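Local coordinates for protein Rubredoxin\:oxygen oxidoreductase (Desulfovibrio gigas, PDB 1E5D) that catalyses the four-electron reduction of one oxygen molecule to two water molecules, using a diiron centre and flavin mononucleotide, at residues 140-148 with 197-208; 297-307 with 328-339. All coordinates share one frame; numbering follows the deposited sequence.

Contact 1: 140-148 with 197-208; sequences YETRMLHWP and IVNPYAPQTLKA. With FMN (flavin mononucleotide), chain F; FEO (mu-oxo-diiron), chain D.
L145, M144 and H146 pack on the start of helix 202-214 and the residues leading into it, a buried and mainly apolar contact in which the loop after strand 136-141 lies against a helix beside the diiron centre. No hydrogen bond crosses between the segments. L145 divides its branches along the helix: CD1 meets A208 CB at 3.7 Å, while CD2 lies 3.5 Å from T205 OG1, the side chains of L145 and T205 crossing at about a right angle. That hydroxyl donates to Y201 O from above the carbonyl plane, 42° out of it, and is also hydrogen-bonded to Y194. Because T205 N bonds to the same oxygen, two donors grip Y201 O at the N-cap of the helix. The Y201 ring is sandwiched between P200 CB over one face and the M144 backbone over the other; M144 O approaches tightly, 2.9 Å from Y201 CG. Bent at chi2 and chi3, the M144 side chain brings CE to 3.5 Å from Y201 CE1, and its sulfur makes an oblique Met-aromatic contact. A type II turn, T142 to L145, shapes this loop of the metallo-beta-lactamase fold, and a cis peptide follows between L145 and H146. With CG between its backbone N and carbonyl carbon (chi1 62°), H146 reaches the metal through NE2, 2.1 Å from iron atom FE2. I197 CD1 covers one ring face in a CH-pi contact, 3.5 Å from the H146 ring centroid and 14° off its normal. H79, E81 and D165 also bind the cluster, and both H146 and I197 line the oxygen pocket. Next along the chain, W147 NE1 lies 3.2 Å from C9 of an FMN that the second subunit holds through residues including S265, T266 and S348.

Contact 2: 297-307 with 328-339; sequences IMSEISDAGAV and YIKGLRPQNKIG
A306-V307 and I338-G339 pair as parallel strands, and the lysine just before the second strand and an apolar cluster between the helices extend the contact. I338 N donates to G305 O almost straight, with an N-H...O angle of 172°, and V307 N returns the bond to I338 O at 2.8 Å and 153°. The buried ammonium of K337 is also tightly held. Bends at chi2, chi3 and chi4 carry its chain to the C-terminal end of helix 294-302, where NZ bonds to I301 O at 2.7 Å and to A304 O at 2.9 Å, both in the carbonyl plane; a further bond to S302 O is weak. I301 O also accepts from A304 N, and the positive charge probably gains from the carbonyls at and just past the C-terminal end of the helix. Close packing continues between helices: I301 CD1 meets I329 CD1 at 3.3 Å, the side chains crossing at about a right angle. With CG anti to the backbone N (chi1 180°), M298 sets CG 3.5 Å from L332 CD1 and CB at the in-plane edge of the Y328 ring. Around P334 the fit slackens: its CB comes only to 4.4 Å from M298 CE, and to the same distance from I301 CG2. Beyond it R333 and Q335 are exposed, R333 pointing its CB away from 297-307. Strand 306-310, helix 320-331 and strand 338-345 form a beta-alpha-beta crossover, the repeating unit of the five-stranded parallel sheet, order 2-1-3-4-5, of the flavodoxin fold.

How the contacts relate
Both contacts are buried, yet they share no helix or strand: contact 1 belongs to the beta-lactamase-like part, contact 2 to the flavodoxin-like part. Their centres lie about 18 Å apart, and they meet where N199 ND2 sits 2.7 Å from L332 O, a probable hydrogen bond, beside P200 packed on L332. Contact 1 relies on van der Waals and ring contacts and on a metal-binding histidine beside the iron cluster and flavin; contact 2 combines strand pairing and a buried lysine with aliphatic packing and carries no ligand. Each also touches the second subunit, contact 1 through W347 of that chain and contact 2 through P320, N315 and N316 of it.

Contact 1: 140-148 with 197-208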
# COMPACT_ATOMS: atom_id res chain seq x y z
N TYR A 140 25.11 19.06 21.78
CA TYR A 140 25.78 18.38 20.67
C TYR A 140 24.84 18.26 19.48
O TYR A 140 23.64 18.05 19.62
CB TYR A 140 26.30 17.00 21.10
CG TYR A 140 27.41 17.11 22.12
CD1 TYR A 140 28.65 17.65 21.76
CD2 TYR A 140 27.23 16.69 23.43
CE1 TYR A 140 29.67 17.75 22.68
CE2 TYR A 140 28.25 16.79 24.35
CZ TYR A 140 29.47 17.33 23.97
OH TYR A 140 30.48 17.43 24.90
N GLU A 141 25.43 18.41 18.29
CA GLU A 141 24.63 18.29 17.07
C GLU A 141 24.65 16.85 16.57
O GLU A 141 25.66 16.15 16.62
CB GLU A 141 25.15 19.24 15.99
CG GLU A 141 25.03 20.71 16.34
CD GLU A 141 25.39 21.61 15.17
OE1 GLU A 141 26.17 21.19 14.28
OE2 GLU A 141 24.89 22.75 15.14
N THR A 142 23.49 16.43 16.09
CA THR A 142 23.28 15.08 15.61
C THR A 142 22.47 15.12 14.31
O THR A 142 21.44 14.46 14.21
CB THR A 142 22.56 14.22 16.66
OG1 THR A 142 21.52 14.96 17.29
CG2 THR A 142 23.52 13.83 17.78
N ARG A 143 22.96 15.91 13.35
CA ARG A 143 22.29 16.07 12.07
C ARG A 143 21.95 14.71 11.46
O ARG A 143 22.73 13.78 11.61
CB ARG A 143 23.12 16.91 11.10
CG ARG A 143 23.98 17.96 11.75
CD ARG A 143 23.60 19.39 11.40
NE ARG A 143 24.49 20.02 10.45
CZ ARG A 143 25.18 21.14 10.53
NH1 ARG A 143 25.15 21.93 11.59
NH2 ARG A 143 25.94 21.51 9.49
N MET A 144 20.79 14.65 10.81
CA MET A 144 20.18 13.51 10.17
C MET A 144 19.93 12.35 11.13
O MET A 144 19.91 11.19 10.74
CB MET A 144 21.02 13.00 8.99
CG MET A 144 21.20 14.07 7.91
SD MET A 144 19.77 15.16 7.78
CE MET A 144 18.54 14.01 7.16
N LEU A 145 19.73 12.68 12.40
CA LEU A 145 19.32 11.71 13.40
C LEU A 145 18.07 12.20 14.13
O LEU A 145 18.18 12.55 15.31
CB LEU A 145 20.43 11.44 14.40
CG LEU A 145 21.68 10.73 13.89
CD1 LEU A 145 22.60 10.39 15.05
CD2 LEU A 145 21.32 9.46 13.12
N HIS A 146 16.93 12.25 13.47
CA HIS A 146 16.75 11.81 12.09
C HIS A 146 16.42 12.96 11.15
O HIS A 146 16.11 12.74 9.98
CB HIS A 146 15.60 10.79 12.04
CG HIS A 146 14.33 11.43 12.50
ND1 HIS A 146 13.38 11.95 11.65
CD2 HIS A 146 13.86 11.63 13.75
CE1 HIS A 146 12.38 12.44 12.36
NE2 HIS A 146 12.64 12.26 13.64
N TRP A 147 16.49 14.19 11.63
CA TRP A 147 16.33 15.37 10.79
C TRP A 147 17.60 16.23 10.86
O TRP A 147 18.42 16.08 11.76
CB TRP A 147 15.13 16.21 11.21
CG TRP A 147 13.80 15.79 10.69
CD1 TRP A 147 13.48 14.62 10.06
CD2 TRP A 147 12.59 16.56 10.77
NE1 TRP A 147 12.14 14.61 9.73
CE2 TRP A 147 11.57 15.79 10.16
CE3 TRP A 147 12.27 17.81 11.29
CZ2 TRP A 147 10.26 16.25 10.07
CZ3 TRP A 147 10.98 18.27 11.20
CH2 TRP A 147 9.99 17.49 10.59
N PRO A 148 17.79 17.15 9.92
CA PRO A 148 18.97 18.03 9.99
C PRO A 148 19.05 18.82 11.29
O PRO A 148 20.16 19.11 11.72
CB PRO A 148 18.76 19.01 8.84
CG PRO A 148 17.80 18.34 7.92
CD PRO A 148 16.96 17.42 8.75
N ILE A 197 12.85 4.50 11.29
CA ILE A 197 13.07 5.93 11.07
C ILE A 197 14.54 6.33 11.03
O ILE A 197 14.90 7.23 10.27
CB ILE A 197 12.37 6.77 12.15
CG1 ILE A 197 12.67 8.27 12.01
CG2 ILE A 197 12.71 6.26 13.53
CD1 ILE A 197 11.42 9.12 11.91
N VAL A 198 15.41 5.70 11.81
CA VAL A 198 16.82 6.10 11.81
C VAL A 198 17.66 5.31 10.82
O VAL A 198 18.74 5.78 10.44
CB VAL A 198 17.44 5.94 13.21
CG1 VAL A 198 18.83 6.53 13.25
CG2 VAL A 198 16.57 6.60 14.27
N ASN A 199 17.22 4.14 10.39
CA ASN A 199 18.02 3.25 9.58
C ASN A 199 18.72 3.88 8.39
O ASN A 199 19.91 3.62 8.16
CB ASN A 199 17.15 2.10 9.03
CG ASN A 199 18.04 0.88 8.82
OD1 ASN A 199 18.33 0.16 9.77
ND2 ASN A 199 18.45 0.68 7.58
N PRO A 200 18.09 4.72 7.59
CA PRO A 200 18.83 5.31 6.46
C PRO A 200 20.04 6.13 6.92
O PRO A 200 20.94 6.37 6.11
CB PRO A 200 17.81 6.22 5.78
CG PRO A 200 16.77 6.46 6.83
CD PRO A 200 16.70 5.18 7.62
N TYR A 201 20.09 6.54 8.18
CA TYR A 201 21.20 7.33 8.70
C TYR A 201 22.07 6.51 9.64
O TYR A 201 22.57 6.98 10.66
CB TYR A 201 20.68 8.59 9.39
CG TYR A 201 19.60 9.25 8.54
CD1 TYR A 201 19.96 9.98 7.42
CD2 TYR A 201 18.26 9.13 8.88
CE1 TYR A 201 18.99 10.58 6.64
CE2 TYR A 201 17.29 9.73 8.10
CZ TYR A 201 17.67 10.45 6.99
OH TYR A 201 16.70 11.04 6.21
N ALA A 202 22.25 5.25 9.29
CA ALA A 202 23.18 4.37 9.98
C ALA A 202 24.56 5.01 10.11
O ALA A 202 25.09 5.08 11.23
CB ALA A 202 23.23 3.03 9.26
N PRO A 203 25.19 5.49 9.05
CA PRO A 203 26.53 6.08 9.20
C PRO A 203 26.55 7.23 10.20
O PRO A 203 27.42 7.30 11.07
CB PRO A 203 26.88 6.62 7.81
CG PRO A 203 25.92 6.00 6.87
CD PRO A 203 24.74 5.54 7.65
N GLN A 204 25.59 8.15 10.07
CA GLN A 204 25.59 9.27 11.01
C GLN A 204 25.43 8.72 12.43
O GLN A 204 25.98 9.25 13.38
CB GLN A 204 24.49 10.28 10.71
CG GLN A 204 24.76 11.10 9.46
CD GLN A 204 24.42 10.38 8.18
OE1 GLN A 204 24.43 9.15 8.10
NE2 GLN A 204 24.12 11.14 7.13
N THR A 205 24.65 7.64 12.49
CA THR A 205 24.41 7.00 13.78
C THR A 205 25.75 6.66 14.42
O THR A 205 26.02 6.98 15.57
CB THR A 205 23.58 5.72 13.62
OG1 THR A 205 22.25 6.04 13.17
CG2 THR A 205 23.43 5.02 14.97
N LEU A 206 26.58 6.00 13.61
CA LEU A 206 27.88 5.57 14.11
C LEU A 206 28.79 6.76 14.40
O LEU A 206 29.44 6.80 15.45
CB LEU A 206 28.52 4.62 13.09
CG LEU A 206 27.79 3.28 12.93
CD1 LEU A 206 28.39 2.51 11.78
CD2 LEU A 206 27.83 2.47 14.21
N LYS A 207 28.84 7.73 13.50
CA LYS A 207 29.68 8.90 13.72
C LYS A 207 29.30 9.60 15.02
O LYS A 207 30.13 9.83 15.91
CB LYS A 207 29.56 9.85 12.53
CG LYS A 207 30.89 10.36 12.00
CD LYS A 207 31.41 9.53 10.84
CE LYS A 207 31.30 10.29 9.52
NZ LYS A 207 32.30 9.84 8.51
N ALA A 208 28.03 9.96 15.14
CA ALA A 208 27.55 10.69 16.31
C ALA A 208 27.89 9.94 17.58
O ALA A 208 28.24 10.49 18.62
CB ALA A 208 26.05 10.92 16.21
N1 FMN F . 12.20 15.68 4.20
C2 FMN F . 12.82 15.61 3.03
O2 FMN F . 13.02 16.59 2.36
N3 FMN F . 13.53 14.45 2.65
C4 FMN F . 13.38 13.26 3.34
O4 FMN F . 13.85 12.27 2.84
C4A FMN F . 12.39 13.26 4.41
N5 FMN F . 12.24 12.17 5.19
C5A FMN F . 11.36 12.24 6.23
C6 FMN F . 10.95 11.03 6.85
C7 FMN F . 10.21 11.06 8.01
C7M FMN F . 9.93 9.80 8.79
C8 FMN F . 9.56 12.28 8.40
C8M FMN F . 8.78 12.35 9.70
C9 FMN F . 9.88 13.47 7.75
C9A FMN F . 10.66 13.42 6.59
N10 FMN F . 10.93 14.59 5.81
C10 FMN F . 11.72 14.52 4.74
C1' FMN F . 10.32 15.87 6.23
C2' FMN F . 8.87 16.01 5.71
O2' FMN F . 8.90 15.98 4.28
C3' FMN F . 8.35 17.37 6.15
O3' FMN F . 8.12 17.30 7.56
C4' FMN F . 7.00 17.66 5.48
O4' FMN F . 6.54 18.98 5.83
C5' FMN F . 6.01 16.63 6.00
O5' FMN F . 4.65 16.85 5.24
P FMN F . 3.33 16.36 5.78
O1P FMN F . 2.36 16.49 4.60
O2P FMN F . 3.44 15.12 6.41
O3P FMN F . 2.86 17.29 6.81
FE1 FEO D . 9.52 12.11 17.80
FE2 FEO D . 11.14 12.86 14.95
O FEO D . 9.59 13.31 16.52
O HOH W 1 9.62 13.97 19.37

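Contact 2: 297-307 with 328-339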
# COMPACT_ATOMS: atom_id res chain seq x y z
N ILE A 297 7.33 -5.54 8.29
CA ILE A 297 8.27 -6.29 7.46
C ILE A 297 9.66 -5.70 7.65
O ILE A 297 10.66 -6.41 7.75
CB ILE A 297 7.82 -6.26 5.99
CG1 ILE A 297 6.55 -7.09 5.76
CG2 ILE A 297 8.95 -6.69 5.07
CD1 ILE A 297 5.68 -6.62 4.62
N MET A 298 9.70 -4.37 7.73
CA MET A 298 10.99 -3.70 7.89
C MET A 298 11.67 -4.14 9.17
O MET A 298 12.86 -4.40 9.22
CB MET A 298 10.82 -2.19 7.87
CG MET A 298 12.11 -1.41 8.04
SD MET A 298 13.26 -1.72 6.67
CE MET A 298 14.82 -1.39 7.48
N SER A 299 10.88 -4.23 10.24
CA SER A 299 11.49 -4.57 11.53
C SER A 299 12.13 -5.95 11.44
O SER A 299 13.20 -6.18 11.99
CB SER A 299 10.48 -4.53 12.67
OG SER A 299 9.90 -3.24 12.78
N GLU A 300 11.44 -6.84 10.73
CA GLU A 300 11.97 -8.20 10.60
C GLU A 300 13.21 -8.17 9.72
O GLU A 300 14.14 -8.94 9.89
CB GLU A 300 10.92 -9.14 10.02
CG GLU A 300 9.70 -9.35 10.91
CD GLU A 300 10.05 -9.85 12.30
OE1 GLU A 300 11.15 -10.40 12.49
OE2 GLU A 300 9.21 -9.68 13.22
N ILE A 301 13.20 -7.24 8.77
CA ILE A 301 14.28 -7.21 7.79
C ILE A 301 15.55 -6.63 8.41
O ILE A 301 16.65 -6.93 7.96
CB ILE A 301 13.89 -6.42 6.54
CG1 ILE A 301 12.98 -7.19 5.57
CG2 ILE A 301 15.12 -5.92 5.79
CD1 ILE A 301 12.34 -6.27 4.55
N SER A 302 15.36 -5.80 9.43
CA SER A 302 16.46 -5.11 10.08
C SER A 302 17.61 -6.04 10.43
O SER A 302 18.78 -5.71 10.22
CB SER A 302 15.96 -4.41 11.35
OG SER A 302 15.63 -5.37 12.33
N ASP A 303 17.30 -7.23 10.94
CA ASP A 303 18.35 -8.16 11.32
C ASP A 303 18.32 -9.41 10.46
O ASP A 303 18.92 -10.43 10.80
CB ASP A 303 18.21 -8.52 12.81
CG ASP A 303 16.83 -9.08 13.11
OD1 ASP A 303 15.92 -8.89 12.27
OD2 ASP A 303 16.65 -9.71 14.18
N ALA A 304 17.63 -9.38 9.31
CA ALA A 304 17.67 -10.54 8.42
C ALA A 304 18.90 -10.49 7.52
O ALA A 304 19.40 -9.39 7.24
CB ALA A 304 16.43 -10.59 7.55
N GLY A 305 19.39 -11.63 7.06
CA GLY A 305 20.50 -11.60 6.11
C GLY A 305 20.04 -11.68 4.68
O GLY A 305 20.72 -11.26 3.74
N ALA A 306 18.84 -12.22 4.46
CA ALA A 306 18.33 -12.26 3.09
C ALA A 306 16.87 -11.82 3.03
O ALA A 306 16.06 -12.17 3.89
CB ALA A 306 18.47 -13.66 2.52
N VAL A 307 16.54 -11.08 1.99
CA VAL A 307 15.18 -10.60 1.78
C VAL A 307 14.66 -11.19 0.48
O VAL A 307 15.21 -10.87 -0.57
CB VAL A 307 15.15 -9.06 1.75
CG1 VAL A 307 13.80 -8.51 1.36
CG2 VAL A 307 15.57 -8.52 3.11
N TYR A 328 8.84 1.68 0.68
CA TYR A 328 9.14 1.97 2.08
C TYR A 328 10.55 1.49 2.41
O TYR A 328 11.35 2.22 2.98
CB TYR A 328 8.14 1.28 3.00
CG TYR A 328 8.29 1.60 4.46
CD1 TYR A 328 7.89 2.85 4.94
CD2 TYR A 328 8.80 0.69 5.38
CE1 TYR A 328 8.01 3.17 6.27
CE2 TYR A 328 8.91 1.01 6.72
CZ TYR A 328 8.52 2.25 7.17
OH TYR A 328 8.62 2.59 8.49
N ILE A 329 10.80 0.25 2.02
CA ILE A 329 12.07 -0.38 2.39
C ILE A 329 13.26 0.30 1.73
O ILE A 329 14.27 0.57 2.38
CB ILE A 329 12.06 -1.88 2.05
CG1 ILE A 329 10.99 -2.66 2.83
CG2 ILE A 329 13.43 -2.47 2.27
CD1 ILE A 329 10.99 -4.12 2.44
N LYS A 330 13.12 0.59 0.44
CA LYS A 330 14.22 1.22 -0.28
C LYS A 330 14.66 2.51 0.41
O LYS A 330 15.86 2.80 0.49
CB LYS A 330 13.81 1.49 -1.72
CG LYS A 330 14.77 2.37 -2.50
CD LYS A 330 14.32 2.46 -3.95
CE LYS A 330 15.20 3.40 -4.76
NZ LYS A 330 16.24 2.63 -5.50
N GLY A 331 13.70 3.29 0.91
CA GLY A 331 14.01 4.55 1.56
C GLY A 331 14.78 4.34 2.84
O GLY A 331 15.57 5.18 3.27
N LEU A 332 14.58 3.19 3.50
CA LEU A 332 15.23 3.04 4.80
C LEU A 332 16.65 2.51 4.67
O LEU A 332 17.35 2.31 5.66
CB LEU A 332 14.35 2.13 5.67
CG LEU A 332 13.09 2.85 6.19
CD1 LEU A 332 12.10 1.85 6.76
CD2 LEU A 332 13.47 3.91 7.22
N ARG A 333 17.04 2.29 3.43
CA ARG A 333 18.35 1.84 3.00
C ARG A 333 18.93 0.70 3.82
O ARG A 333 20.01 0.84 4.40
CB ARG A 333 19.32 3.03 3.03
CG ARG A 333 18.83 4.22 2.23
CD ARG A 333 19.68 5.45 2.52
NE ARG A 333 19.47 6.47 1.50
CZ ARG A 333 20.00 7.68 1.47
NH1 ARG A 333 20.82 8.09 2.43
NH2 ARG A 333 19.71 8.51 0.47
N PRO A 334 18.28 -0.45 3.89
CA PRO A 334 18.87 -1.61 4.57
C PRO A 334 20.14 -2.05 3.86
O PRO A 334 20.23 -2.06 2.63
CB PRO A 334 17.79 -2.68 4.44
CG PRO A 334 16.97 -2.26 3.27
CD PRO A 334 16.95 -0.75 3.32
N GLN A 335 21.15 -2.43 4.64
CA GLN A 335 22.47 -2.78 4.13
C GLN A 335 22.79 -4.26 4.35
O GLN A 335 22.18 -4.92 5.18
CB GLN A 335 23.56 -1.97 4.84
CG GLN A 335 23.38 -0.46 4.79
CD GLN A 335 23.57 0.09 3.39
OE1 GLN A 335 22.63 0.56 2.74
NE2 GLN A 335 24.81 0.06 2.90
N ASN A 336 23.79 -4.76 3.62
CA ASN A 336 24.33 -6.09 3.84
C ASN A 336 23.26 -7.17 3.82
O ASN A 336 23.11 -7.96 4.75
CB ASN A 336 25.11 -6.18 5.15
CG ASN A 336 25.91 -4.94 5.49
OD1 ASN A 336 26.83 -4.52 4.79
ND2 ASN A 336 25.53 -4.35 6.61
N LYS A 337 22.52 -7.18 2.72
CA LYS A 337 21.43 -8.14 2.57
C LYS A 337 21.55 -8.88 1.25
O LYS A 337 21.99 -8.32 0.25
CB LYS A 337 20.08 -7.41 2.62
CG LYS A 337 19.32 -7.64 3.91
CD LYS A 337 19.22 -6.37 4.74
CE LYS A 337 20.04 -6.51 6.00
NZ LYS A 337 19.25 -6.54 7.25
N ILE A 338 21.16 -10.15 1.27
CA ILE A 338 21.07 -10.90 0.03
C ILE A 338 19.63 -10.89 -0.47
O ILE A 338 18.71 -11.18 0.30
CB ILE A 338 21.54 -12.35 0.19
CG1 ILE A 338 23.05 -12.48 0.40
CG2 ILE A 338 21.08 -13.20 -0.98
CD1 ILE A 338 23.45 -13.77 1.12
N GLY A 339 19.44 -10.54 -1.73
CA GLY A 339 18.13 -10.48 -2.33
C GLY A 339 17.75 -11.76 -3.05
O GLY A 339 18.59 -12.60 -3.34